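Side-chain contacts in solute-binding periplasmic protein of iron/siderophore ABC transporter (Yersinia pestis, PDB 6B2Y), which probably binds a chelated iron complex in the periplasm and hands it to an ABC transporter for import: residues G290-A295 / Q303-K308; F161-F164 / K170-L173. All blocks are in the same frame, centred on the assembly; numbering follows the deposited sequence.

How the contacts relate
The chain meets contact 2 first. There, strand 159-162 runs out through D163 and F164, and a short turn leads into helix 168-182. Contact 2 closes this turn, joining the end of an outer strand of the parallel five-stranded sheet to the first turns of the helix. Contact 1 comes much later. It closes the latter part of the loop that leads from strand 275-280 into helix 299-310, beside the mixed sheet. The two contacts lie in series, so they neither nest nor cross. The centres of contact 1 and contact 2 are about 28 Å apart. They lie on opposite sides of the chain's centre. Each ties a strand-to-helix connection on a different sheet.

Contact 1 (G290-A295 / Q303-K308)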
loop_
_atom_site.group_PDB
_atom_site.type_symbol
_atom_site.label_atom_id
_atom_site.label_comp_id
_atom_site.label_asym_id
_atom_site.label_seq_id
_atom_site.Cartn_x
_atom_site.Cartn_y
_atom_site.Cartn_z
ATOM N N GLY A 290 -13.725 -0.709 11.741
ATOM C CA GLY A 290 -12.738 -0.124 10.851
ATOM C C GLY A 290 -13.370 0.587 9.670
ATOM O O GLY A 290 -14.549 0.432 9.362
ATOM N N VAL A 291 -12.548 1.385 8.984
ATOM C CA VAL A 291 -12.999 2.110 7.809
ATOM C C VAL A 291 -13.180 1.139 6.646
ATOM O O VAL A 291 -12.344 0.248 6.421
ATOM C CB VAL A 291 -11.985 3.219 7.461
ATOM C CG1 VAL A 291 -12.414 3.956 6.210
ATOM C CG2 VAL A 291 -11.832 4.190 8.639
ATOM N N VAL A 292 -14.268 1.310 5.905
ATOM C CA VAL A 292 -14.661 0.423 4.813
ATOM C C VAL A 292 -14.259 1.068 3.491
ATOM O O VAL A 292 -14.807 2.107 3.101
ATOM C CB VAL A 292 -16.173 0.132 4.863
ATOM C CG1 VAL A 292 -16.609 -0.582 3.603
ATOM C CG2 VAL A 292 -16.482 -0.697 6.088
ATOM N N LEU A 293 -13.282 0.461 2.805
ATOM C CA LEU A 293 -12.745 0.962 1.546
ATOM C C LEU A 293 -12.238 -0.216 0.733
ATOM O O LEU A 293 -11.849 -1.244 1.303
ATOM C CB LEU A 293 -11.591 1.957 1.767
ATOM C CG LEU A 293 -11.904 3.242 2.526
ATOM C CD1 LEU A 293 -10.625 3.861 3.090
ATOM C CD2 LEU A 293 -12.626 4.209 1.617
ATOM N N GLY A 294 -12.230 -0.068 -0.604
ATOM C CA GLY A 294 -11.676 -1.076 -1.485
ATOM C C GLY A 294 -12.475 -1.232 -2.770
ATOM O O GLY A 294 -13.376 -0.455 -3.075
ATOM N N ALA A 295 -12.136 -2.284 -3.529
ATOM C CA ALA A 295 -12.584 -2.403 -4.916
ATOM C C ALA A 295 -14.082 -2.634 -5.033
ATOM O O ALA A 295 -14.623 -2.495 -6.137
ATOM C CB ALA A 295 -11.830 -3.530 -5.624
ATOM N N GLN A 303 -18.336 6.538 3.178
ATOM C CA GLN A 303 -18.736 7.695 3.969
ATOM C C GLN A 303 -19.379 7.278 5.276
ATOM O O GLN A 303 -19.102 7.869 6.318
ATOM C CB GLN A 303 -19.695 8.568 3.164
ATOM C CG GLN A 303 -20.026 9.886 3.820
ATOM C CD GLN A 303 -18.788 10.711 4.056
ATOM O OE1 GLN A 303 -18.380 10.938 5.197
ATOM N NE2 GLN A 303 -18.175 11.166 2.971
ATOM N N ALA A 304 -20.245 6.259 5.245
ATOM C CA ALA A 304 -20.940 5.822 6.459
ATOM C C ALA A 304 -19.997 5.159 7.459
ATOM O O ALA A 304 -20.137 5.356 8.678
ATOM C CB ALA A 304 -22.057 4.865 6.090
ATOM N N SER A 305 -18.959 4.467 6.978
ATOM C CA SER A 305 -18.005 3.860 7.901
ATOM C C SER A 305 -17.056 4.893 8.511
ATOM O O SER A 305 -16.642 4.736 9.661
ATOM C CB SER A 305 -17.198 2.775 7.188
ATOM O OG SER A 305 -16.190 3.345 6.372
ATOM N N LEU A 306 -16.705 5.948 7.761
ATOM C CA LEU A 306 -15.827 6.987 8.304
ATOM C C LEU A 306 -16.520 7.751 9.433
ATOM O O LEU A 306 -15.936 7.962 10.501
ATOM C CB LEU A 306 -15.402 7.945 7.189
ATOM C CG LEU A 306 -14.519 9.124 7.625
ATOM C CD1 LEU A 306 -13.296 8.618 8.369
ATOM C CD2 LEU A 306 -14.128 10.004 6.454
ATOM N N GLN A 307 -17.784 8.147 9.213
ATOM C CA GLN A 307 -18.590 8.792 10.252
ATOM C C GLN A 307 -18.589 7.981 11.540
ATOM O O GLN A 307 -18.475 8.543 12.636
ATOM C CB GLN A 307 -20.025 9.000 9.750
ATOM C CG GLN A 307 -20.162 10.036 8.647
ATOM C CD GLN A 307 -19.495 11.345 9.016
ATOM O OE1 GLN A 307 -19.503 11.749 10.181
ATOM N NE2 GLN A 307 -18.896 12.007 8.030
ATOM N N LYS A 308 -18.710 6.654 11.442
ATOM C CA LYS A 308 -18.695 5.853 12.663
ATOM C C LYS A 308 -17.323 5.882 13.321
ATOM O O LYS A 308 -17.218 5.971 14.552
ATOM C CB LYS A 308 -19.118 4.412 12.372
ATOM C CG LYS A 308 -18.724 3.437 13.478
ATOM C CD LYS A 308 -19.777 2.345 13.688
ATOM C CE LYS A 308 -20.359 1.860 12.370
ATOM N NZ LYS A 308 -21.251 0.672 12.563
#
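S305 reaches from helix 299-310 to the backbone of V292, and this is the polar part of the contact. V292 N donates to S305 OG at 2.8 Å. The bond is nearly straight, with an N-H...O angle of 169°. The serine side chain leaves the helix toward the loop. Its torsion (chi1 77°) keeps OG near the serine's own backbone, between N and the carbonyl carbon, while OG is also hydrogen-bonded to A302 O, one turn back on the helix. One hydroxyl thus joins the loop to the helix backbone.

Van der Waals contacts with the two valines lie beside this bond. S305 CB packs 3.7 Å from V292 CB, and V292 CG2 touches the same S305 CB at a similar distance. On V291 a different branch is used: CG1 comes to 3.8 Å from S305 OG. The CA atoms of V291 and S305 are 5.3 Å apart, a close approach at this one position.

The contact belongs to the connection between strand 275-280 and helix 299-310 in a periplasmic binding protein fold. The loop touches the helix at S305 and then leads away, before the chain returns into helix 299-310. V291 also touches A328 of strand 326-330 and I309 further along the helix. L306 meets A328 too, as well as I382 of strand 381-383. Loop and helix therefore share A328 of the mixed sheet.

Along the helix there is a separate amide pair. Q307 NE2 donates to Q303 OE1 at 3.1 Å. OE1 lies close to the amide plane of Q307, whereas NE2 is tilted 24° from the carbonyl plane of Q303. Q303 NE2 in turn bonds to E383 O near the chain's modelled end.

Contact 2 (F161-F164 / K170-L173); sequences FVDF and KNTL
D163 and N171 form the polar half of this contact. N171 ND2 donates to D163 OD2 at 3.0 Å, with an N-H...O angle of 167°. OD2 accepts on its anti lone pair and lies near the amide plane of N171. The two flat groups are steeply turned, with planes 77° apart. D163 CG is anti to the backbone N (chi1 177°), which carries the carboxylate along the turn. There OD1 accepts from R165 N and N166 N, and OD2 also accepts from S167 N. The aspartate thus braces the turn as well as the helix.

The tightly packed part is at F164 and T172, both buried. Ring atom CE1 of F164 approaches T172 O at 3.6 Å, and CD1 lies 3.9 Å from T172 CG2. T172 OG1 hydrogen-bonds P168 O, four residues back. N171, only partly buried, lies on the looser side, and next to it K170 is exposed.

S175 OG, one turn on in helix 168-182, is within hydrogen-bonding distance of both D163 O and N171 O, so its single proton must be shared or alternate between them. V162 of the outer strand 159-162 packs on the same helix, while T172 meets Y196 of helix 186-207.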
loop_
_atom_site.group_PDB
_atom_site.type_symbol
_atom_site.label_atom_id
_atom_site.label_comp_id
_atom_site.label_asym_id
_atom_site.label_seq_id
_atom_site.Cartn_x
_atom_site.Cartn_y
_atom_site.Cartn_z
ATOM N N PHE A 161 14.506 -9.146 -2.028
ATOM C CA PHE A 161 13.778 -8.256 -1.123
ATOM C C PHE A 161 13.486 -6.918 -1.787
ATOM O O PHE A 161 14.357 -6.339 -2.439
ATOM C CB PHE A 161 14.556 -8.014 0.173
ATOM C CG PHE A 161 14.607 -9.214 1.061
ATOM C CD1 PHE A 161 13.592 -9.455 1.983
ATOM C CD2 PHE A 161 15.639 -10.131 0.946
ATOM C CE1 PHE A 161 13.628 -10.583 2.785
ATOM C CE2 PHE A 161 15.674 -11.266 1.751
ATOM C CZ PHE A 161 14.670 -11.484 2.666
ATOM N N VAL A 162 12.253 -6.436 -1.610
ATOM C CA VAL A 162 11.819 -5.108 -2.038
ATOM C C VAL A 162 11.358 -4.338 -0.806
ATOM O O VAL A 162 11.261 -4.885 0.289
ATOM C CB VAL A 162 10.695 -5.165 -3.087
ATOM C CG1 VAL A 162 11.190 -5.808 -4.377
ATOM C CG2 VAL A 162 9.456 -5.910 -2.503
ATOM N N ASP A 163 11.087 -3.043 -0.987
ATOM C CA ASP A 163 10.467 -2.283 0.094
ATOM C C ASP A 163 9.563 -1.192 -0.468
ATOM O O ASP A 163 10.028 -0.310 -1.203
ATOM C CB ASP A 163 11.498 -1.638 1.020
ATOM C CG ASP A 163 10.832 -0.791 2.104
ATOM O OD1 ASP A 163 9.939 -1.316 2.797
ATOM O OD2 ASP A 163 11.183 0.404 2.232
ATOM N N PHE A 164 8.285 -1.253 -0.083
ATOM C CA PHE A 164 7.298 -0.192 -0.270
ATOM C C PHE A 164 6.732 0.285 1.053
ATOM O O PHE A 164 5.827 1.133 1.064
ATOM C CB PHE A 164 6.136 -0.678 -1.153
ATOM C CG PHE A 164 6.571 -1.216 -2.475
ATOM C CD1 PHE A 164 7.022 -0.353 -3.470
ATOM C CD2 PHE A 164 6.549 -2.593 -2.719
ATOM C CE1 PHE A 164 7.412 -0.832 -4.698
ATOM C CE2 PHE A 164 6.944 -3.086 -3.941
ATOM C CZ PHE A 164 7.384 -2.209 -4.932
ATOM N N LYS A 170 12.031 6.818 -0.580
ATOM C CA LYS A 170 13.329 6.460 -1.145
ATOM C C LYS A 170 13.287 5.186 -1.979
ATOM O O LYS A 170 14.076 5.051 -2.917
ATOM C CB LYS A 170 14.352 6.277 -0.014
ATOM C CG LYS A 170 14.629 7.556 0.747
ATOM C CD LYS A 170 15.771 7.361 1.718
ATOM C CE LYS A 170 15.275 6.837 3.037
ATOM N NZ LYS A 170 16.355 6.890 4.066
ATOM N N ASN A 171 12.368 4.261 -1.676
ATOM C CA ASN A 171 12.525 2.867 -2.097
ATOM C C ASN A 171 11.467 2.379 -3.085
ATOM O O ASN A 171 11.621 1.277 -3.644
ATOM C CB ASN A 171 12.511 1.941 -0.875
ATOM C CG ASN A 171 13.770 2.070 -0.017
ATOM O OD1 ASN A 171 14.761 2.683 -0.422
ATOM N ND2 ASN A 171 13.735 1.471 1.177
ATOM N N THR A 172 10.401 3.148 -3.313
ATOM C CA THR A 172 9.355 2.664 -4.210
ATOM C C THR A 172 9.894 2.475 -5.620
ATOM O O THR A 172 9.680 1.425 -6.243
ATOM C CB THR A 172 8.167 3.623 -4.229
ATOM O OG1 THR A 172 7.566 3.672 -2.936
ATOM C CG2 THR A 172 7.118 3.127 -5.243
ATOM N N LEU A 173 10.596 3.496 -6.144
ATOM C CA LEU A 173 11.100 3.419 -7.516
ATOM C C LEU A 173 12.270 2.454 -7.643
ATOM O O LEU A 173 12.278 1.639 -8.591
ATOM C CB LEU A 173 11.447 4.827 -8.024
ATOM C CG LEU A 173 10.219 5.725 -8.060
ATOM C CD1 LEU A 173 10.590 7.102 -8.617
ATOM C CD2 LEU A 173 9.124 5.061 -8.919
#